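Local structure of glycoside Hydrolase Family 43_12 (Metagenome, 7JVH) at residues G37-Y42 / Q439-T444. The protein is a glycoside hydrolase of family 43, subfamily 12, from a gut metagenome and probably cleaves arabinose- or xylose-containing plant polysaccharides or their fragments. Numbering follows the deposited sequence.
Sequences GEDDIY and QHIKYT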
ATOM      1  N   GLY A  37      -5.997   8.459  14.597  1.00 53.03           N
ATOM      2  CA  GLY A  37      -7.084   7.657  14.053  1.00 35.36           C
ATOM      3  C   GLY A  37      -8.217   7.608  15.059  1.00 50.73           C
ATOM      4  O   GLY A  37      -7.969   7.544  16.265  1.00 56.68           O
ATOM      5  N   GLU A  38      -9.459   7.664  14.561  1.00 46.69           N
ATOM      6  CA  GLU A  38     -10.666   7.825  15.386  1.00 51.48           C
ATOM      7  C   GLU A  38     -11.839   7.077  14.747  1.00 56.89           C
ATOM      8  O   GLU A  38     -12.938   7.625  14.611  1.00 53.98           O
ATOM      9  CB  GLU A  38     -11.065   9.312  15.538  1.00 50.53           C
ATOM     10  CG  GLU A  38      -9.988  10.269  16.033  1.00 60.52           C
ATOM     11  CD  GLU A  38     -10.260  11.728  15.629  1.00 65.10           C
ATOM     12  OE1 GLU A  38     -10.472  12.031  14.439  1.00 57.34           O
ATOM     13  OE2 GLU A  38     -10.240  12.614  16.510  1.00 73.67           O
ATOM     14  N   ASP A  39     -11.608   5.819  14.360  1.00 48.94           N
ATOM     15  CA  ASP A  39     -12.650   5.003  13.758  1.00 56.55           C
ATOM     16  C   ASP A  39     -13.615   4.409  14.788  1.00 51.45           C
ATOM     17  O   ASP A  39     -13.207   3.980  15.886  1.00 51.20           O
ATOM     18  CB  ASP A  39     -12.049   3.894  12.886  1.00 68.33           C
ATOM     19  CG  ASP A  39     -11.662   4.392  11.498  1.00 69.00           C
ATOM     20  OD1 ASP A  39     -12.249   5.420  11.039  1.00 58.58           O
ATOM     21  OD2 ASP A  39     -10.768   3.740  10.878  1.00 60.95           O
ATOM     22  N   ASP A  40     -14.904   4.419  14.419  1.00 48.13           N
ATOM     23  CA  ASP A  40     -15.999   3.905  15.217  1.00 51.46           C
ATOM     24  C   ASP A  40     -15.802   2.430  15.603  1.00 53.08           C
ATOM     25  O   ASP A  40     -16.018   2.050  16.755  1.00 59.78           O
ATOM     26  CB  ASP A  40     -17.310   4.051  14.439  1.00 51.20           C
ATOM     27  CG  ASP A  40     -17.680   5.488  14.165  1.00 64.75           C
ATOM     28  OD1 ASP A  40     -17.127   6.415  14.797  1.00 74.76           O
ATOM     29  OD2 ASP A  40     -18.546   5.713  13.300  1.00 67.51           O
ATOM     30  N   ILE A  41     -15.391   1.618  14.626  1.00 53.41           N
ATOM     31  CA  ILE A  41     -15.332   0.175  14.758  1.00 49.30           C
ATOM     32  C   ILE A  41     -14.453  -0.290  15.941  1.00 53.47           C
ATOM     33  O   ILE A  41     -14.781  -1.259  16.619  1.00 55.10           O
ATOM     34  CB  ILE A  41     -14.880  -0.510  13.433  1.00 36.64           C
ATOM     35  CG1 ILE A  41     -15.245  -1.996  13.424  1.00 36.95           C
ATOM     36  CG2 ILE A  41     -13.389  -0.337  13.206  1.00 36.17           C
ATOM     37  CD1 ILE A  41     -16.736  -2.245  13.282  1.00 37.36           C
ATOM     38  N   TYR A  42     -13.334   0.402  16.160  1.00 47.71           N
ATOM     39  CA  TYR A  42     -12.375   0.052  17.194  1.00 43.61           C
ATOM     40  C   TYR A  42     -12.881   0.514  18.561  1.00 55.31           C
ATOM     41  O   TYR A  42     -12.715  -0.205  19.562  1.00 53.14           O
ATOM     42  CB  TYR A  42     -11.009   0.669  16.912  1.00 47.11           C
ATOM     43  CG  TYR A  42     -10.442   0.269  15.568  1.00 55.19           C
ATOM     44  CD1 TYR A  42     -10.196  -1.060  15.281  1.00 55.22           C
ATOM     45  CD2 TYR A  42     -10.146   1.219  14.583  1.00 54.37           C
ATOM     46  CE1 TYR A  42      -9.677  -1.444  14.078  1.00 52.62           C
ATOM     47  CE2 TYR A  42      -9.622   0.840  13.359  1.00 55.92           C
ATOM     48  CZ  TYR A  42      -9.392  -0.493  13.114  1.00 57.73           C
ATOM     49  OH  TYR A  42      -8.870  -0.895  11.910  1.00 54.14           O
ATOM     50  N   GLN A 439      -4.861   5.922   7.354  1.00 44.50           N
ATOM     51  CA  GLN A 439      -5.065   4.594   7.923  1.00 38.81           C
ATOM     52  C   GLN A 439      -6.466   4.374   8.464  1.00 41.57           C
ATOM     53  O   GLN A 439      -6.805   3.264   8.861  1.00 56.06           O
ATOM     54  CB  GLN A 439      -4.020   4.314   9.001  1.00 46.16           C
ATOM     55  CG  GLN A 439      -2.631   4.111   8.416  1.00 39.83           C
ATOM     56  CD  GLN A 439      -1.613   3.737   9.465  1.00 45.71           C
ATOM     57  OE1 GLN A 439      -1.229   4.557  10.282  1.00 57.68           O
ATOM     58  NE2 GLN A 439      -1.150   2.505   9.429  1.00 52.55           N
ATOM     59  N   HIS A 440      -7.286   5.427   8.444  1.00 45.30           N
ATOM     60  CA  HIS A 440      -8.624   5.422   9.027  1.00 45.57           C
ATOM     61  C   HIS A 440      -9.578   6.235   8.172  1.00 58.34           C
ATOM     62  O   HIS A 440      -9.153   7.181   7.466  1.00 59.92           O
ATOM     63  CB  HIS A 440      -8.594   6.072  10.424  1.00 45.61           C
ATOM     64  CG  HIS A 440      -7.645   5.416  11.367  1.00 41.58           C
ATOM     65  ND1 HIS A 440      -6.294   5.673  11.346  1.00 47.90           N
ATOM     66  CD2 HIS A 440      -7.846   4.514  12.357  1.00 41.26           C
ATOM     67  CE1 HIS A 440      -5.703   4.949  12.283  1.00 41.70           C
ATOM     68  NE2 HIS A 440      -6.624   4.246  12.915  1.00 38.68           N
ATOM     69  N   ILE A 441     -10.870   5.901   8.284  1.00 53.64           N
ATOM     70  CA  ILE A 441     -11.927   6.669   7.627  1.00 57.91           C
ATOM     71  C   ILE A 441     -12.094   8.000   8.361  1.00 58.31           C
ATOM     72  O   ILE A 441     -12.236   9.051   7.738  1.00 55.41           O
ATOM     73  CB  ILE A 441     -13.267   5.909   7.627  1.00 55.62           C
ATOM     74  CG1 ILE A 441     -13.103   4.521   7.007  1.00 46.99           C
ATOM     75  CG2 ILE A 441     -14.300   6.686   6.824  1.00 59.76           C
ATOM     76  CD1 ILE A 441     -14.335   3.658   7.141  1.00 42.16           C
ATOM     77  N   LYS A 442     -12.079   7.928   9.694  1.00 55.72           N
ATOM     78  CA  LYS A 442     -12.163   9.106  10.557  1.00 50.97           C
ATOM     79  C   LYS A 442     -10.808   9.391  11.182  1.00 56.72           C
ATOM     80  O   LYS A 442     -10.287   8.572  11.918  1.00 66.66           O
ATOM     81  CB  LYS A 442     -13.178   8.889  11.664  1.00 43.09           C
ATOM     82  CG  LYS A 442     -14.619   9.035  11.230  1.00 42.23           C
ATOM     83  CD  LYS A 442     -15.550   8.751  12.401  1.00 38.82           C
ATOM     84  CE  LYS A 442     -16.996   8.967  11.988  1.00 54.73           C
ATOM     85  NZ  LYS A 442     -17.918   8.665  13.135  1.00 68.38           N
ATOM     86  N   TYR A 443     -10.234  10.551  10.865  1.00 48.61           N
ATOM     87  CA  TYR A 443      -8.957  10.947  11.430  1.00 45.70           C
ATOM     88  C   TYR A 443      -8.866  12.465  11.607  1.00 54.04           C
ATOM     89  O   TYR A 443      -9.686  13.231  11.102  1.00 52.04           O
ATOM     90  CB  TYR A 443      -7.757  10.376  10.630  1.00 39.38           C
ATOM     91  CG  TYR A 443      -7.312  11.175   9.430  1.00 49.44           C
ATOM     92  CD1 TYR A 443      -6.338  12.168   9.551  1.00 57.10           C
ATOM     93  CD2 TYR A 443      -7.840  10.930   8.163  1.00 51.89           C
ATOM     94  CE1 TYR A 443      -5.920  12.902   8.462  1.00 43.32           C
ATOM     95  CE2 TYR A 443      -7.409  11.642   7.059  1.00 55.31           C
ATOM     96  CZ  TYR A 443      -6.459  12.630   7.217  1.00 56.52           C
ATOM     97  OH  TYR A 443      -6.056  13.363   6.110  1.00 55.35           O
ATOM     98  N   THR A 444      -7.860  12.857  12.382  1.00 55.31           N
ATOM     99  CA  THR A 444      -7.556  14.222  12.719  1.00 53.90           C
ATOM    100  C   THR A 444      -6.048  14.273  12.716  1.00 53.37           C
ATOM    101  O   THR A 444      -5.394  13.404  13.279  1.00 56.10           O
ATOM    102  CB  THR A 444      -8.105  14.623  14.116  1.00 58.68           C
ATOM    103  OG1 THR A 444      -9.528  14.483  14.125  1.00 64.15           O
ATOM    104  CG2 THR A 444      -7.753  16.062  14.468  1.00 36.50           C
TER
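Gly37 sets its CA over one face of the His440 ring, 3.4 Å from the centroid and almost on the ring normal, a CH-pi contact that leaves no room for a side chain; it also forms a non-hydrogen-bonded antiparallel pair with Tyr443. ND1 and NE2 of that imidazole are hydrogen-bonded to Tyr35 OH and Gly380 O. Glu38 N donates to Lys442 O at 2.9 Å, and the Glu38 carboxylate accepts the Thr444 hydroxyl, Thr444 OG1 to Glu38 OE1 2.6 Å, on the syn side but 29° out of plane. Here strand 28-37, from the N-terminal part of the chain, ends beside strand 442-451 in a sheet of the C-terminal concanavalin A-like domain. With CG beside its own backbone N (chi1 -82°), Asp39 turns OD1 to Lys442 N, 2.9 Å away in a nearly straight bond (168°); OD2, at the His440 ring edge, also carries a salt bridge to Arg323. Asp40, opening helix 40-43, makes a salt bridge with Lys442, whose NZ bonds the syn lone pair of Asp40 OD1 at 2.9 Å and OD2 more weakly. The extended lysine chain passes Glu38 O to get there, and an alanine here would probably leave the Asp40 carboxylate without its charged mate.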